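Local coordinates for cellulosomal-scaffolding protein A (Clostridium thermocellum, PDB 4B9F) that probably binds crystalline cellulose through its family 3a carbohydrate-binding module, helping anchor the cellulosome scaffold to its substrate, at residues N16-Q21 and Y41-D46; I94-G99 and V107-R112. All coordinates share one frame; numbering follows the deposited sequence. Where two conformers were deposited one is given.

Interaction 1 (N16-Q21 and Y41-D46); sequences NSINPQ and YYYTVD. With CA (calcium ion), chain C.
The Y41 ring has P20 over one face, where P20 CB lies 4.0 Å from Y41 CD1. I18 comes to the same ring obliquely near its phenol end, with I18 CG2 3.8 Å from Y41 CE2. Y43 also meets I18 at an oblique angle, but more loosely: I18 CD1 is 4.4 Å from Y43 CD2. At the edge of the Y43 ring, in its plane, lies the carbonyl O of Y41. With CG of Y41 anti to the backbone N (chi1 180°), its ring lies against I18 and P20. The phenol oxygens bond outside the two segments, Y41 with N8 and Y43 with Q51. The contact spans a beta-sandwich: strand 20-26 belongs to one sheet and strand 37-43 to the other. It is wholly apolar and buried. Beyond Y43 the chain leaves the strand and turns round a calcium ion. T44 holds the calcium through both its carbonyl O and OG1, each at 2.5 Å. D46 binds with both carboxylate oxygens, unequally: OD2 is 2.4 Å from the calcium and OD1 2.8 Å. A water, T122 O, N125 OD1 and D126 OD1 complete the site.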
loop_
_atom_site.group_PDB
_atom_site.type_symbol
_atom_site.label_atom_id
_atom_site.label_comp_id
_atom_site.label_asym_id
_atom_site.label_seq_id
_atom_site.Cartn_x
_atom_site.Cartn_y
_atom_site.Cartn_z
ATOM N N ASN A 16 11.339 13.425 1.951
ATOM C CA ASN A 16 10.157 13.963 2.620
ATOM C C ASN A 16 8.845 13.341 2.140
ATOM O O ASN A 16 7.767 13.740 2.565
ATOM C CB ASN A 16 10.120 15.500 2.580
ATOM C CG ASN A 16 9.929 16.064 1.178
ATOM O OD1 ASN A 16 9.507 15.376 0.253
ATOM N ND2 ASN A 16 10.219 17.346 1.031
ATOM N N SER A 17 8.942 12.373 1.241
ATOM C CA SER A 17 7.763 11.660 0.794
ATOM C C SER A 17 8.097 10.195 0.625
ATOM O O SER A 17 9.181 9.839 0.159
ATOM C CB SER A 17 7.261 12.231 -0.531
ATOM O OG SER A 17 7.041 13.628 -0.423
ATOM N N ILE A 18 7.155 9.355 1.022
ATOM C CA ILE A 18 7.257 7.912 0.829
ATOM C C ILE A 18 6.190 7.503 -0.188
ATOM O O ILE A 18 5.058 7.980 -0.137
ATOM C CB ILE A 18 7.125 7.163 2.171
ATOM C CG1 ILE A 18 8.348 7.499 3.037
ATOM C CG2 ILE A 18 7.056 5.646 1.955
ATOM C CD1 ILE A 18 8.291 7.004 4.470
ATOM N N ASN A 19 6.567 6.640 -1.128
ATOM C CA ASN A 19 5.732 6.352 -2.290
ATOM C C ASN A 19 5.553 4.860 -2.511
ATOM O O ASN A 19 6.169 4.271 -3.401
ATOM C CB ASN A 19 6.328 6.993 -3.546
ATOM C CG ASN A 19 6.383 8.500 -3.455
ATOM O OD1 ASN A 19 7.247 9.068 -2.782
ATOM N ND2 ASN A 19 5.444 9.159 -4.112
ATOM N N PRO A 20 4.707 4.231 -1.689
ATOM C CA PRO A 20 4.464 2.793 -1.825
ATOM C C PRO A 20 3.636 2.507 -3.076
ATOM O O PRO A 20 2.582 3.120 -3.268
ATOM C CB PRO A 20 3.684 2.445 -0.546
ATOM C CG PRO A 20 3.066 3.732 -0.124
ATOM C CD PRO A 20 3.932 4.849 -0.601
ATOM N N GLN A 21 4.108 1.583 -3.910
ATOM C CA GLN A 21 3.367 1.155 -5.099
ATOM C C GLN A 21 2.897 -0.279 -4.890
ATOM O O GLN A 21 3.720 -1.170 -4.684
ATOM C CB GLN A 21 4.256 1.203 -6.348
ATOM C CG GLN A 21 5.146 2.430 -6.448
ATOM C CD GLN A 21 4.390 3.677 -6.828
ATOM O OE1 GLN A 21 3.743 3.732 -7.878
ATOM N NE2 GLN A 21 4.483 4.700 -5.984
ATOM N N TYR A 41 1.623 -0.914 4.905
ATOM C CA TYR A 41 3.013 -0.572 4.651
ATOM C C TYR A 41 3.638 -0.126 5.977
ATOM O O TYR A 41 3.256 0.906 6.526
ATOM C CB TYR A 41 3.101 0.548 3.599
ATOM C CG TYR A 41 4.530 0.941 3.308
ATOM C CD1 TYR A 41 5.285 0.236 2.380
ATOM C CD2 TYR A 41 5.146 1.996 3.986
ATOM C CE1 TYR A 41 6.604 0.565 2.125
ATOM C CE2 TYR A 41 6.466 2.333 3.735
ATOM C CZ TYR A 41 7.187 1.611 2.801
ATOM O OH TYR A 41 8.497 1.904 2.530
ATOM N N TYR A 42 4.590 -0.912 6.482
ATOM C CA TYR A 42 5.162 -0.690 7.804
ATOM C C TYR A 42 6.461 0.093 7.735
ATOM O O TYR A 42 7.324 -0.176 6.891
ATOM C CB TYR A 42 5.457 -2.027 8.478
ATOM C CG TYR A 42 4.307 -2.995 8.546
ATOM C CD1 TYR A 42 3.403 -2.952 9.606
ATOM C CD2 TYR A 42 4.163 -4.004 7.595
ATOM C CE1 TYR A 42 2.368 -3.873 9.700
ATOM C CE2 TYR A 42 3.123 -4.929 7.677
ATOM C CZ TYR A 42 2.236 -4.856 8.737
ATOM O OH TYR A 42 1.228 -5.788 8.832
ATOM N N TYR A 43 6.632 1.032 8.655
ATOM C CA TYR A 43 7.811 1.878 8.644
ATOM C C TYR A 43 8.030 2.519 10.006
ATOM O O TYR A 43 7.230 2.342 10.924
ATOM C CB TYR A 43 7.665 2.955 7.551
ATOM C CG TYR A 43 6.549 3.959 7.798
ATOM C CD1 TYR A 43 5.215 3.627 7.567
ATOM C CD2 TYR A 43 6.835 5.240 8.258
ATOM C CE1 TYR A 43 4.189 4.545 7.798
ATOM C CE2 TYR A 43 5.822 6.162 8.494
ATOM C CZ TYR A 43 4.501 5.812 8.257
ATOM O OH TYR A 43 3.489 6.718 8.474
ATOM N N THR A 44 9.136 3.245 10.133
ATOM C CA THR A 44 9.396 4.039 11.322
ATOM C C THR A 44 9.242 5.509 10.961
ATOM O O THR A 44 9.841 5.992 9.999
ATOM C CB THR A 44 10.810 3.794 11.879
ATOM O OG1 THR A 44 11.761 3.858 10.806
ATOM C CG2 THR A 44 10.896 2.433 12.542
ATOM N N VAL A 45 8.438 6.223 11.738
ATOM C CA VAL A 45 8.072 7.595 11.399
ATOM C C VAL A 45 9.232 8.601 11.506
ATOM O O VAL A 45 9.204 9.635 10.844
ATOM C CB VAL A 45 6.838 8.040 12.232
ATOM C CG1 VAL A 45 7.185 8.143 13.717
ATOM C CG2 VAL A 45 6.244 9.344 11.705
ATOM N N ASP A 46 10.242 8.285 12.319
ATOM C CA ASP A 46 11.426 9.139 12.504
ATOM C C ASP A 46 11.057 10.540 12.996
ATOM O O ASP A 46 11.406 11.545 12.366
ATOM C CB ASP A 46 12.254 9.247 11.215
ATOM C CG ASP A 46 12.478 7.902 10.544
ATOM O OD1 ASP A 46 12.822 6.913 11.230
ATOM O OD2 ASP A 46 12.297 7.830 9.316
HETATM CA CA CA C . 12.016 5.495 8.954
HETATM O O HOH W 1 10.550 6.417 7.157
#

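Interaction 2 (I94-G99 and V107-R112); sequences ISFTGG and VQIQGR
Strands I94-F96 and V107-R112 face each other with their axes 10.5 Å apart at closest approach and their N-to-C directions 129° apart. I94 and F96 point toward the second strand, and V107 and I109 point back. The F96 ring meets I109 edge-on. I109 CD1 lies near the plane of the ring, 3.8 Å from F96 CZ. I109 CG1 also reaches this edge, 4.1 Å from F96 CE2. The two side chains come from opposite directions and meet between the strands. The chi2 of I109 is 106°, well off a staggered value, and this turns its CD1 to the rim of the ring. The other branch of I109 serves I94: I109 CG2 is 4.3 Å from I94 CD1. V107 adds a looser contact, oblique to the same ring, with V107 CG2 4.4 Å from F96 CE2. G111 lies opposite I94 and has no side chain to add. Q110 points away from the first strand. Its OE1 accepts a bond from Q108 NE2 at 2.9 Å (N-H...O angle 151°), which links the two amides along the strand. All four touching residues are buried, and the contact is plain core packing of a beta-sandwich. I94 also touches F22, F53 and V74. I109 packs on V74 and C55. Strand 88-96 lies between strands 74-85 and 37-43 in one sheet; strand 106-115 lies between strands 51-61 and 20-26 in the other.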
loop_
_atom_site.group_PDB
_atom_site.type_symbol
_atom_site.label_atom_id
_atom_site.label_comp_id
_atom_site.label_asym_id
_atom_site.label_seq_id
_atom_site.Cartn_x
_atom_site.Cartn_y
_atom_site.Cartn_z
ATOM N N ILE A 94 -3.917 1.225 3.636
ATOM C CA ILE A 94 -4.643 1.624 2.443
ATOM C C ILE A 94 -5.951 0.848 2.416
ATOM O O ILE A 94 -5.968 -0.368 2.642
ATOM C CB ILE A 94 -3.810 1.376 1.156
ATOM C CG1 ILE A 94 -2.587 2.305 1.142
ATOM C CG2 ILE A 94 -4.675 1.598 -0.081
ATOM C CD1 ILE A 94 -1.618 2.046 -0.001
ATOM N N SER A 95 -7.038 1.561 2.148
ATOM C CA SER A 95 -8.356 0.959 2.018
ATOM C C SER A 95 -9.089 1.565 0.819
ATOM O O SER A 95 -8.568 2.474 0.148
ATOM C CB SER A 95 -9.165 1.138 3.310
ATOM O OG SER A 95 -9.305 2.514 3.619
ATOM N N PHE A 96 -10.293 1.062 0.555
ATOM C CA PHE A 96 -11.037 1.417 -0.654
ATOM C C PHE A 96 -12.478 1.709 -0.297
ATOM O O PHE A 96 -13.081 0.995 0.516
ATOM C CB PHE A 96 -10.988 0.277 -1.674
ATOM C CG PHE A 96 -9.597 -0.151 -2.014
ATOM C CD1 PHE A 96 -8.922 -1.081 -1.226
ATOM C CD2 PHE A 96 -8.940 0.392 -3.110
ATOM C CE1 PHE A 96 -7.621 -1.452 -1.514
ATOM C CE2 PHE A 96 -7.633 0.011 -3.415
ATOM C CZ PHE A 96 -6.978 -0.915 -2.613
ATOM N N THR A 97 -13.036 2.739 -0.922
ATOM C CA THR A 97 -14.415 3.123 -0.659
ATOM C C THR A 97 -15.413 2.169 -1.302
ATOM O O THR A 97 -16.575 2.119 -0.905
ATOM C CB THR A 97 -14.706 4.552 -1.133
ATOM O OG1 THR A 97 -14.504 4.635 -2.549
ATOM C CG2 THR A 97 -13.795 5.554 -0.422
ATOM N N GLY A 98 -14.958 1.417 -2.297
ATOM C CA GLY A 98 -15.824 0.504 -3.007
ATOM C C GLY A 98 -15.066 -0.135 -4.148
ATOM O O GLY A 98 -13.857 0.060 -4.283
ATOM N N GLY A 99 -15.776 -0.895 -4.973
ATOM C CA GLY A 99 -15.167 -1.575 -6.102
ATOM C C GLY A 99 -15.088 -3.078 -5.917
ATOM O O GLY A 99 -15.197 -3.601 -4.806
ATOM N N VAL A 107 -5.642 -4.587 -9.263
ATOM C CA VAL A 107 -5.734 -3.174 -8.934
ATOM C C VAL A 107 -4.329 -2.668 -8.653
ATOM O O VAL A 107 -3.549 -3.320 -7.944
ATOM C CB VAL A 107 -6.722 -2.897 -7.754
ATOM C CG1 VAL A 107 -6.348 -3.680 -6.498
ATOM C CG2 VAL A 107 -6.821 -1.409 -7.468
ATOM N N GLN A 108 -3.996 -1.526 -9.254
ATOM C CA GLN A 108 -2.690 -0.918 -9.063
ATOM C C GLN A 108 -2.882 0.387 -8.319
ATOM O O GLN A 108 -3.767 1.168 -8.664
ATOM C CB GLN A 108 -2.031 -0.659 -10.409
ATOM C CG GLN A 108 -0.655 -0.041 -10.322
ATOM C CD GLN A 108 0.101 -0.165 -11.632
ATOM O OE1 GLN A 108 0.097 -1.229 -12.263
ATOM N NE2 GLN A 108 0.740 0.919 -12.057
ATOM N N ILE A 109 -2.059 0.607 -7.298
ATOM C CA ILE A 109 -2.171 1.776 -6.427
ATOM C C ILE A 109 -0.824 2.456 -6.298
ATOM O O ILE A 109 0.147 1.846 -5.849
ATOM C CB ILE A 109 -2.656 1.383 -5.009
ATOM C CG1 ILE A 109 -3.983 0.623 -5.092
ATOM C CG2 ILE A 109 -2.754 2.621 -4.105
ATOM C CD1 ILE A 109 -3.838 -0.886 -4.828
ATOM N N GLN A 110 -0.768 3.720 -6.694
ATOM C CA GLN A 110 0.459 4.499 -6.595
ATOM C C GLN A 110 0.260 5.488 -5.452
ATOM O O GLN A 110 -0.344 6.546 -5.620
ATOM C CB GLN A 110 0.758 5.153 -7.946
ATOM C CG GLN A 110 0.854 4.056 -9.004
ATOM C CD GLN A 110 1.131 4.508 -10.419
ATOM O OE1 GLN A 110 0.876 3.752 -11.346
ATOM N NE2 GLN A 110 1.666 5.721 -10.597
ATOM N N GLY A 111 0.712 5.087 -4.267
ATOM C CA GLY A 111 0.455 5.839 -3.052
ATOM C C GLY A 111 1.547 6.830 -2.725
ATOM O O GLY A 111 2.667 6.717 -3.215
ATOM N N ARG A 112 1.224 7.800 -1.877
ATOM C CA ARG A 112 2.192 8.808 -1.495
ATOM C C ARG A 112 1.810 9.358 -0.135
ATOM O O ARG A 112 0.628 9.609 0.131
ATOM C CB ARG A 112 2.204 9.939 -2.525
ATOM C CG ARG A 112 3.236 11.017 -2.257
ATOM C CD ARG A 112 3.431 11.879 -3.496
ATOM N NE ARG A 112 2.173 12.460 -3.933
ATOM C CZ ARG A 112 1.656 13.580 -3.430
ATOM N NH1 ARG A 112 2.310 14.250 -2.486
ATOM N NH2 ARG A 112 0.485 14.036 -3.872
#

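In the fold
Interactions 1 and 2 join the same two sheets of the sandwich. Strands 20-26 and 106-115 are neighbours in one sheet, and strands 37-43 and 88-96 are neighbours in the other. The contact centres are about 16 Å apart, on opposite sides of the chain's centre. They meet directly in the first sheet, where P20 O and G111 N are 2.9 Å apart in a probable hydrogen bond. Beside it, Q21 packs on Q110. T44 and D46 of segment 41-46 supply part of the calcium site. R112, at the end of segment 107-112, forms a salt bridge with D56. In family 3a modules the sheet that holds strands 20-26 and 106-115 is thought to carry the flat cellulose-binding surface.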